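Local coordinates for protein 1-deoxy-D-xylulose 5-phosphate reductoisomerase (Moraxella catarrhalis, PDB 4ZQG) that catalyses the NAD(P)H-dependent rearrangement and reduction of 1-deoxy-D-xylulose 5-phosphate to 2-C-methyl-D-erythritol 4-phosphate in the MEP pathway of isoprenoid synthesis, at residues Ala227-Lys232 and Asp317-Leu322; Asn257-Ser262 and Ala273-Pro278; Thr22-Arg27 and Asp279-Ile284. All blocks are in the same frame, centred on the assembly; numbering follows the deposited sequence.

Interaction 1. Residues Ala227-Lys232 and Asp317-Leu322; sequences ATMMNK and DKFACL. With FOM (3-[formyl(hydroxy)amino]propylphosphonic acid), chain E.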
# COMPACT_ATOMS: atom_id res chain seq x y z
N ALA A 227 -17.18 19.09 -4.39
CA ALA A 227 -18.51 19.30 -3.80
C ALA A 227 -19.65 18.45 -4.44
O ALA A 227 -20.50 17.97 -3.73
CB ALA A 227 -18.87 20.78 -3.83
N THR A 228 -19.67 18.34 -5.77
CA THR A 228 -20.74 17.60 -6.53
C THR A 228 -20.38 16.14 -6.78
O THR A 228 -21.21 15.34 -7.20
CB THR A 228 -20.98 18.20 -7.94
OG1 THR A 228 -19.86 17.92 -8.79
CG2 THR A 228 -21.16 19.70 -7.89
N MET A 229 -19.10 15.84 -6.56
CA MET A 229 -18.54 14.52 -6.79
C MET A 229 -18.27 14.21 -8.25
O MET A 229 -17.85 13.12 -8.60
CB MET A 229 -19.37 13.43 -6.15
CG MET A 229 -18.58 12.12 -5.99
SD MET A 229 -18.87 11.13 -4.51
CE MET A 229 -18.74 12.42 -3.29
N MET A 230 -18.45 15.20 -9.12
CA MET A 230 -18.00 15.07 -10.47
C MET A 230 -16.48 14.85 -10.54
O MET A 230 -16.00 14.26 -11.51
CB MET A 230 -18.39 16.32 -11.25
CG MET A 230 -17.94 16.31 -12.71
SD MET A 230 -18.62 14.88 -13.57
CE MET A 230 -20.33 15.39 -13.81
N ASN A 231 -15.71 15.34 -9.55
CA ASN A 231 -14.26 15.13 -9.54
C ASN A 231 -13.90 13.63 -9.55
O ASN A 231 -12.97 13.20 -10.25
CB ASN A 231 -13.61 15.83 -8.35
CG ASN A 231 -12.08 15.67 -8.34
OD1 ASN A 231 -11.39 16.01 -9.31
ND2 ASN A 231 -11.56 15.11 -7.26
N LYS A 232 -14.67 12.84 -8.82
CA LYS A 232 -14.47 11.41 -8.82
C LYS A 232 -14.87 10.81 -10.15
O LYS A 232 -14.19 9.92 -10.67
CB LYS A 232 -15.22 10.75 -7.68
CG LYS A 232 -14.43 9.65 -7.00
CD LYS A 232 -12.98 10.00 -6.75
CE LYS A 232 -12.86 11.27 -5.92
NZ LYS A 232 -11.45 11.50 -5.51
N ASP A 317 -27.95 8.78 -5.66
CA ASP A 317 -29.04 9.73 -5.87
C ASP A 317 -28.51 11.11 -5.58
O ASP A 317 -28.64 12.01 -6.41
CB ASP A 317 -30.25 9.41 -5.00
CG ASP A 317 -30.84 8.05 -5.32
OD1 ASP A 317 -31.53 7.45 -4.46
OD2 ASP A 317 -30.57 7.56 -6.45
N LYS A 318 -27.85 11.25 -4.43
CA LYS A 318 -27.31 12.52 -4.01
C LYS A 318 -26.12 12.98 -4.89
O LYS A 318 -25.95 14.16 -5.10
CB LYS A 318 -26.94 12.47 -2.53
CG LYS A 318 -26.48 13.80 -1.95
CD LYS A 318 -25.41 13.63 -0.89
CE LYS A 318 -25.98 13.54 0.53
NZ LYS A 318 -25.59 14.77 1.30
N PHE A 319 -25.31 12.08 -5.43
CA PHE A 319 -24.17 12.51 -6.25
C PHE A 319 -24.29 12.01 -7.69
O PHE A 319 -23.45 11.25 -8.18
CB PHE A 319 -22.87 12.03 -5.63
CG PHE A 319 -22.59 12.62 -4.28
CD1 PHE A 319 -22.64 11.85 -3.15
CD2 PHE A 319 -22.32 13.96 -4.16
CE1 PHE A 319 -22.39 12.40 -1.91
CE2 PHE A 319 -22.06 14.52 -2.93
CZ PHE A 319 -22.09 13.74 -1.80
N ALA A 320 -25.33 12.50 -8.37
CA ALA A 320 -25.68 12.10 -9.72
C ALA A 320 -24.53 12.26 -10.70
O ALA A 320 -24.38 11.47 -11.64
CB ALA A 320 -26.87 12.90 -10.19
N CYS A 321 -23.72 13.29 -10.48
CA CYS A 321 -22.54 13.51 -11.28
C CYS A 321 -21.72 12.26 -11.42
O CYS A 321 -21.16 11.99 -12.47
CB CYS A 321 -21.71 14.65 -10.69
SG CYS A 321 -22.29 16.27 -11.25
N LEU A 322 -21.66 11.47 -10.35
CA LEU A 322 -20.92 10.18 -10.37
C LEU A 322 -21.63 9.06 -11.16
O LEU A 322 -20.99 8.37 -11.95
CB LEU A 322 -20.61 9.76 -8.95
CG LEU A 322 -19.66 8.60 -8.79
CD1 LEU A 322 -18.39 8.71 -9.63
CD2 LEU A 322 -19.34 8.52 -7.31
O2 FOM E . -8.64 15.49 -6.43
N1 FOM E . -8.02 15.72 -5.22
C1 FOM E . -6.84 15.29 -4.98
O1 FOM E . -6.23 14.65 -5.82
C2 FOM E . -8.84 16.41 -4.23
C3 FOM E . -9.96 15.38 -4.08
C4 FOM E . -11.11 15.91 -3.27
PA1 FOM E . -12.34 14.63 -3.34
OP1 FOM E . -11.73 13.37 -2.59
OP2 FOM E . -12.49 14.17 -4.73
OP3 FOM E . -13.79 15.04 -2.73
O HOH W 1 -23.93 15.81 -8.18
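Met229 lies across one face of the Phe319 ring, and its side chain can be traced atom by atom over that surface. CB starts at the ring's CD2 corner, 3.6 Å from Phe319 CD2. CG and SD then run on past Leu322, with Met229 SD 3.9 Å from Leu322 CD2, and the sulfur also sits over the ring, 23° off its normal, in a Met-aromatic contact. A last bend at chi3 (-48°) folds the methyl back over the phenyl: Met229 CE stands 3.7 Å from the ring centroid and only 2° off the normal, a centred CH-pi contact. CG of Lys318 lies over the opposite face, and Thr228 O meets the edge near Phe319 CD2.

Met229 takes positive phi in the break between helix 220-228 and helix 230-243, where it occupies the N-cap position. Thr228 forms an ST turn here, its OG1 accepting from Met230 N at 3.1 Å. Beyond the break, Met230 brings CE against SG and CB of Cys321, at the start of helix 320-331. A water joins the backbones here, donating to Thr228 O and accepting weakly from Cys321 N.

Away from the ring, the first turn of helix 230-243 reaches the fosmidomycin pocket. Asn231 ND2 donates to OP2 of the inhibitor at 2.9 Å and also to its hydroxamate O2. Lys232 NZ reaches the same phosphonate oxygen, OP2, at 3.0 Å, while forming salt bridges with the magnesium ligands Glu235 and Glu156.

Interaction 2. Residues Asn257-Ser262 and Ala273-Pro278; sequences NSVVHS and AQLGTP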
# COMPACT_ATOMS: atom_id res chain seq x y z
N ASN A 257 -12.04 11.40 5.72
CA ASN A 257 -10.81 11.88 6.38
C ASN A 257 -9.71 12.31 5.39
O ASN A 257 -8.76 12.96 5.77
CB ASN A 257 -10.26 10.80 7.30
CG ASN A 257 -11.34 10.10 8.10
OD1 ASN A 257 -12.20 9.39 7.56
ND2 ASN A 257 -11.28 10.24 9.40
N SER A 258 -9.81 11.88 4.13
CA SER A 258 -8.80 12.14 3.10
C SER A 258 -7.37 11.65 3.43
O SER A 258 -6.36 12.20 2.96
CB SER A 258 -8.83 13.63 2.66
OG SER A 258 -9.95 13.86 1.83
N VAL A 259 -7.32 10.57 4.21
CA VAL A 259 -6.06 9.95 4.59
C VAL A 259 -5.69 8.82 3.67
O VAL A 259 -4.58 8.77 3.15
CB VAL A 259 -6.13 9.50 6.03
CG1 VAL A 259 -4.96 8.61 6.36
CG2 VAL A 259 -6.13 10.75 6.91
N VAL A 260 -6.63 7.91 3.45
CA VAL A 260 -6.44 6.86 2.48
C VAL A 260 -6.77 7.41 1.11
O VAL A 260 -7.91 7.76 0.86
CB VAL A 260 -7.33 5.60 2.76
CG1 VAL A 260 -7.05 4.57 1.71
CG2 VAL A 260 -7.05 5.00 4.14
N HIS A 261 -5.78 7.43 0.22
CA HIS A 261 -5.97 8.07 -1.08
C HIS A 261 -6.41 7.21 -2.25
O HIS A 261 -6.78 7.72 -3.28
CB HIS A 261 -4.70 8.85 -1.44
CG HIS A 261 -4.39 9.91 -0.43
ND1 HIS A 261 -3.15 10.08 0.12
CD2 HIS A 261 -5.20 10.80 0.18
CE1 HIS A 261 -3.20 11.06 1.00
NE2 HIS A 261 -4.43 11.51 1.06
N SER A 262 -6.39 5.90 -2.10
CA SER A 262 -6.98 4.95 -3.04
C SER A 262 -6.36 3.61 -2.75
O SER A 262 -5.42 3.54 -1.96
CB SER A 262 -6.80 5.35 -4.52
OG SER A 262 -7.89 6.17 -4.90
N ALA A 273 -2.77 0.12 -0.45
CA ALA A 273 -3.26 1.47 -0.41
C ALA A 273 -2.11 2.45 -0.13
O ALA A 273 -1.13 2.08 0.52
CB ALA A 273 -4.29 1.58 0.67
N GLN A 274 -2.26 3.68 -0.63
CA GLN A 274 -1.40 4.82 -0.23
C GLN A 274 -2.13 5.70 0.77
O GLN A 274 -3.24 6.10 0.53
CB GLN A 274 -1.03 5.59 -1.47
CG GLN A 274 0.17 6.53 -1.37
CD GLN A 274 -0.17 7.95 -0.95
OE1 GLN A 274 -1.28 8.28 -0.60
NE2 GLN A 274 0.84 8.79 -0.94
N LEU A 275 -1.51 5.92 1.92
CA LEU A 275 -2.01 6.84 2.95
C LEU A 275 -1.02 8.04 3.07
O LEU A 275 0.17 7.93 2.72
CB LEU A 275 -2.13 6.18 4.35
CG LEU A 275 -3.34 5.29 4.70
CD1 LEU A 275 -3.29 4.04 3.86
CD2 LEU A 275 -3.37 4.90 6.16
N GLY A 276 -1.51 9.15 3.59
CA GLY A 276 -0.67 10.33 3.77
C GLY A 276 -1.51 11.53 4.15
O GLY A 276 -2.74 11.49 4.09
N THR A 277 -0.86 12.63 4.55
CA THR A 277 -1.66 13.78 4.85
C THR A 277 -2.02 14.24 3.48
O THR A 277 -1.27 14.01 2.55
CB THR A 277 -0.96 14.86 5.66
OG1 THR A 277 -0.17 15.65 4.80
CG2 THR A 277 -0.10 14.26 6.72
N PRO A 278 -3.21 14.81 3.34
CA PRO A 278 -3.68 15.29 2.06
C PRO A 278 -2.98 16.64 1.66
O PRO A 278 -3.41 17.70 2.04
CB PRO A 278 -5.16 15.49 2.31
CG PRO A 278 -5.22 15.86 3.76
CD PRO A 278 -4.19 15.02 4.40
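His261 and Gln274 meet through both backbone and side chain in a beta hairpin, where strand 260-266 runs antiparallel to strand 271-275. The backbone bond from His261 N to Gln274 O is 2.9 Å long and nearly straight. Beside it, His261 ND1 donates to Gln274 OE1 at 2.7 Å; the acceptor lies in the imidazole plane and the donor in the carbonyl plane, although ring and amide are turned 37° from each other. A bend at chi2 of Gln274 (-91°) swings its amide back to the ring edge.

The neighbouring pair, Val260 and Leu275, is a non-hydrogen-bonded one with CA atoms 4.5 Å apart. Its side chains pack on the same sheet face, Val260 CG2 against Leu275 CG at 3.8 Å. Val259 O accepts from Gly276 N at 3.1 Å and receives a CA-H...O contact from Leu275 CA, and it also lies above one face of the imidazole. Past the strand, Pro278 packs against Ser258, its CB near the serine carbonyl oxygen.

Farther out, Thr188 of strand 182-189 binds Val260 O through its hydroxyl and Ser262 OG through its backbone N, which ties the hairpin to the next strand of the mixed sheet. On the other side, residues 273-275 pair antiparallel with a strand of the second subunit, so the sheet continues through the dimer interface. Ser155 and Ala159 of helix 155-162 pack on His261 and Gln274, respectively. At the far end of the imidazole, His261 NE2 makes a weak bond, 2.8 Å long but bent to 127°, to Ser258 O.

Interaction 3. Residues Thr22-Arg27 and Asp279-Ile284; sequences TLAIIR and DMKTPI. With NAD (nicotinamide-adenine-dinucleotide), chain C.
Ile25 pushes its terminal methyl against the N-terminal part of helix 281-289, and the packing is closest there. Ile25 CD1 lies 3.4 Å from Lys281 O and 3.6 Å from Ile284 CG2. Its extended chain (chi2 166°) is what carries CD1 that far from helix 17-26. One turn earlier, Thr22 meets Ile284 at about a right angle: Thr22 OG1 is 3.8 Å from Ile284 CG2, while its hydroxyl is hydrogen-bonded to Ile18 O within its own helix.

Toward Ala24 and Lys281, both partly exposed, the contact thins. Ala24 CB touches the lysine only through Lys281 CD, at 4.1 Å, and no hydrogen bond joins the two segments. The lysine's bends at chi3 and chi4 turn its amine back to Asp279 instead, with Lys281 NZ 3.1 Å from Asp279 OD2 in a salt bridge that uses both carboxylate oxygens on their syn sides. Asp279 OD2 keeps its anti lone pair for Lys281 N, 2.9 Å away, a capping bond at the turn that leads into the helix.

Between these two residues, Met280 faces the cofactor, its CG 3.2 Å from O7N of the nicotinamide amide and its SD and CE beside C4N. Helix 17-26 follows the first strand of the Rossmann-type sheet, and its N-terminal Ser17 and Ile18 bind NAD through their backbone N atoms, the arrangement expected of a dinucleotide-binding beta-alpha unit.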
# COMPACT_ATOMS: atom_id res chain seq x y z
N THR A 22 4.52 22.37 -6.71
CA THR A 22 5.67 21.90 -7.50
C THR A 22 6.85 22.77 -7.15
O THR A 22 7.93 22.29 -6.76
CB THR A 22 5.34 21.97 -9.00
OG1 THR A 22 4.11 21.27 -9.23
CG2 THR A 22 6.40 21.36 -9.84
N LEU A 23 6.65 24.06 -7.23
CA LEU A 23 7.75 24.99 -6.99
C LEU A 23 8.23 24.87 -5.59
O LEU A 23 9.43 25.02 -5.34
CB LEU A 23 7.37 26.45 -7.36
CG LEU A 23 7.20 26.58 -8.89
CD1 LEU A 23 6.62 27.89 -9.37
CD2 LEU A 23 8.52 26.27 -9.57
N ALA A 24 7.32 24.58 -4.66
CA ALA A 24 7.75 24.47 -3.24
C ALA A 24 8.73 23.33 -3.07
O ALA A 24 9.65 23.42 -2.24
CB ALA A 24 6.57 24.37 -2.31
N ILE A 25 8.59 22.30 -3.90
CA ILE A 25 9.51 21.20 -3.91
C ILE A 25 10.82 21.58 -4.59
O ILE A 25 11.88 21.26 -4.10
CB ILE A 25 8.87 19.99 -4.61
CG1 ILE A 25 7.67 19.46 -3.80
CG2 ILE A 25 9.90 18.88 -4.81
CD1 ILE A 25 6.78 18.49 -4.60
N ILE A 26 10.75 22.27 -5.73
CA ILE A 26 11.97 22.73 -6.42
C ILE A 26 12.88 23.56 -5.48
O ILE A 26 14.10 23.39 -5.48
CB ILE A 26 11.66 23.60 -7.63
CG1 ILE A 26 10.75 22.90 -8.65
CG2 ILE A 26 12.97 23.98 -8.30
CD1 ILE A 26 11.21 21.53 -9.00
N ARG A 27 12.28 24.41 -4.65
CA ARG A 27 13.06 25.23 -3.76
C ARG A 27 13.74 24.45 -2.68
O ARG A 27 14.61 24.95 -1.99
CB ARG A 27 12.19 26.28 -3.09
CG ARG A 27 11.65 27.28 -4.05
CD ARG A 27 10.80 28.32 -3.36
NE ARG A 27 10.17 29.14 -4.39
CZ ARG A 27 8.89 29.12 -4.73
NH1 ARG A 27 8.50 29.90 -5.72
NH2 ARG A 27 8.00 28.35 -4.09
N ASP A 279 -1.91 16.52 0.89
CA ASP A 279 -1.04 17.55 0.54
C ASP A 279 -0.43 17.14 -0.76
O ASP A 279 0.36 16.19 -0.78
CB ASP A 279 0.08 17.64 1.55
CG ASP A 279 0.98 18.88 1.30
OD1 ASP A 279 1.06 19.69 2.22
OD2 ASP A 279 1.57 19.07 0.20
N MET A 280 -0.68 17.87 -1.83
CA MET A 280 -0.21 17.44 -3.14
C MET A 280 1.29 17.42 -3.32
O MET A 280 1.76 16.95 -4.34
CB MET A 280 -0.81 18.34 -4.23
CG MET A 280 -2.31 18.20 -4.42
SD MET A 280 -2.87 16.54 -4.82
CE MET A 280 -2.05 16.21 -6.37
N LYS A 281 2.07 17.93 -2.37
CA LYS A 281 3.52 17.80 -2.49
C LYS A 281 3.99 16.35 -2.45
O LYS A 281 5.00 16.02 -3.07
CB LYS A 281 4.26 18.60 -1.44
CG LYS A 281 4.15 20.09 -1.64
CD LYS A 281 5.08 20.91 -0.74
CE LYS A 281 4.72 20.77 0.72
NZ LYS A 281 3.42 21.41 1.04
N THR A 282 3.24 15.48 -1.78
CA THR A 282 3.61 14.07 -1.72
C THR A 282 3.59 13.44 -3.11
O THR A 282 4.61 12.96 -3.57
CB THR A 282 2.77 13.30 -0.69
OG1 THR A 282 3.24 13.58 0.63
CG2 THR A 282 2.88 11.86 -0.91
N PRO A 283 2.44 13.44 -3.80
CA PRO A 283 2.44 12.86 -5.14
C PRO A 283 3.30 13.58 -6.15
O PRO A 283 3.85 12.95 -7.06
CB PRO A 283 0.99 12.97 -5.57
CG PRO A 283 0.35 13.87 -4.58
CD PRO A 283 1.10 13.72 -3.32
N ILE A 284 3.46 14.90 -6.01
CA ILE A 284 4.29 15.62 -6.97
C ILE A 284 5.71 15.16 -6.74
O ILE A 284 6.41 14.82 -7.66
CB ILE A 284 4.14 17.16 -6.82
CG1 ILE A 284 2.72 17.56 -7.17
CG2 ILE A 284 5.09 17.93 -7.76
CD1 ILE A 284 2.38 18.95 -6.73
PA NAD C . -5.68 26.52 -10.81
O1A NAD C . -7.01 27.04 -11.24
O2A NAD C . -5.15 26.79 -9.41
O5B NAD C . -4.52 26.85 -11.88
C5B NAD C . -4.62 26.58 -13.27
C4B NAD C . -3.34 26.99 -14.01
O4B NAD C . -3.60 26.88 -15.42
C3B NAD C . -2.90 28.44 -13.74
O3B NAD C . -1.48 28.57 -13.69
C2B NAD C . -3.46 29.20 -14.93
O2B NAD C . -2.62 30.26 -15.37
C1B NAD C . -3.57 28.16 -16.04
N9A NAD C . -4.77 28.40 -16.89
C8A NAD C . -6.03 28.60 -16.45
N7A NAD C . -6.89 28.80 -17.48
C5A NAD C . -6.18 28.73 -18.61
C6A NAD C . -6.53 28.88 -20.04
N6A NAD C . -7.83 29.12 -20.42
N1A NAD C . -5.50 28.76 -20.90
C2A NAD C . -4.22 28.54 -20.50
N3A NAD C . -3.83 28.41 -19.21
C4A NAD C . -4.78 28.49 -18.24
O3 NAD C . -5.77 24.92 -11.05
PN NAD C . -5.31 23.71 -10.09
O1N NAD C . -6.36 23.65 -9.00
O2N NAD C . -3.83 23.83 -9.86
O5D NAD C . -5.59 22.52 -11.14
C5D NAD C . -4.64 22.19 -12.16
C4D NAD C . -4.97 20.82 -12.75
O4D NAD C . -4.54 19.75 -11.90
C3D NAD C . -6.47 20.66 -12.93
O3D NAD C . -6.68 19.90 -14.11
C2D NAD C . -6.92 19.92 -11.68
O2D NAD C . -8.15 19.22 -11.90
C1D NAD C . -5.70 19.04 -11.40
N1N NAD C . -5.54 18.74 -9.97
C2N NAD C . -5.35 19.72 -9.06
C3N NAD C . -5.24 19.43 -7.68
C7N NAD C . -5.00 20.49 -6.64
O7N NAD C . -4.62 20.17 -5.53
N7N NAD C . -5.17 21.77 -6.94
C4N NAD C . -5.32 18.10 -7.28
C5N NAD C . -5.50 17.13 -8.24
C6N NAD C . -5.62 17.45 -9.58

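Along the chain, interaction 2 is nested inside the loops closed by interactions 1 and 3, whereas the segments of those two alternate. Interactions 2 and 3 are neighbours, centres 16 Å apart: strand 271-275 leads into helix 281-289, and Gln274 NE2 packs on Thr282 CG2 at 3.7 Å. Interaction 1 lies about 20 Å from interaction 2 and 28 Å from interaction 3, centre to centre, touching neither. Interaction 3 joins helix 17-26 of the nucleotide-binding part to the chain after the dimer-spanning sheet and reaches the nicotinamide; interaction 1 joins the break between helices 220-228 and 230-243 to the start of helix 320-331, next to the phosphonate; interaction 2 passes about 5 Å from the inhibitor at the Ser258 side chain.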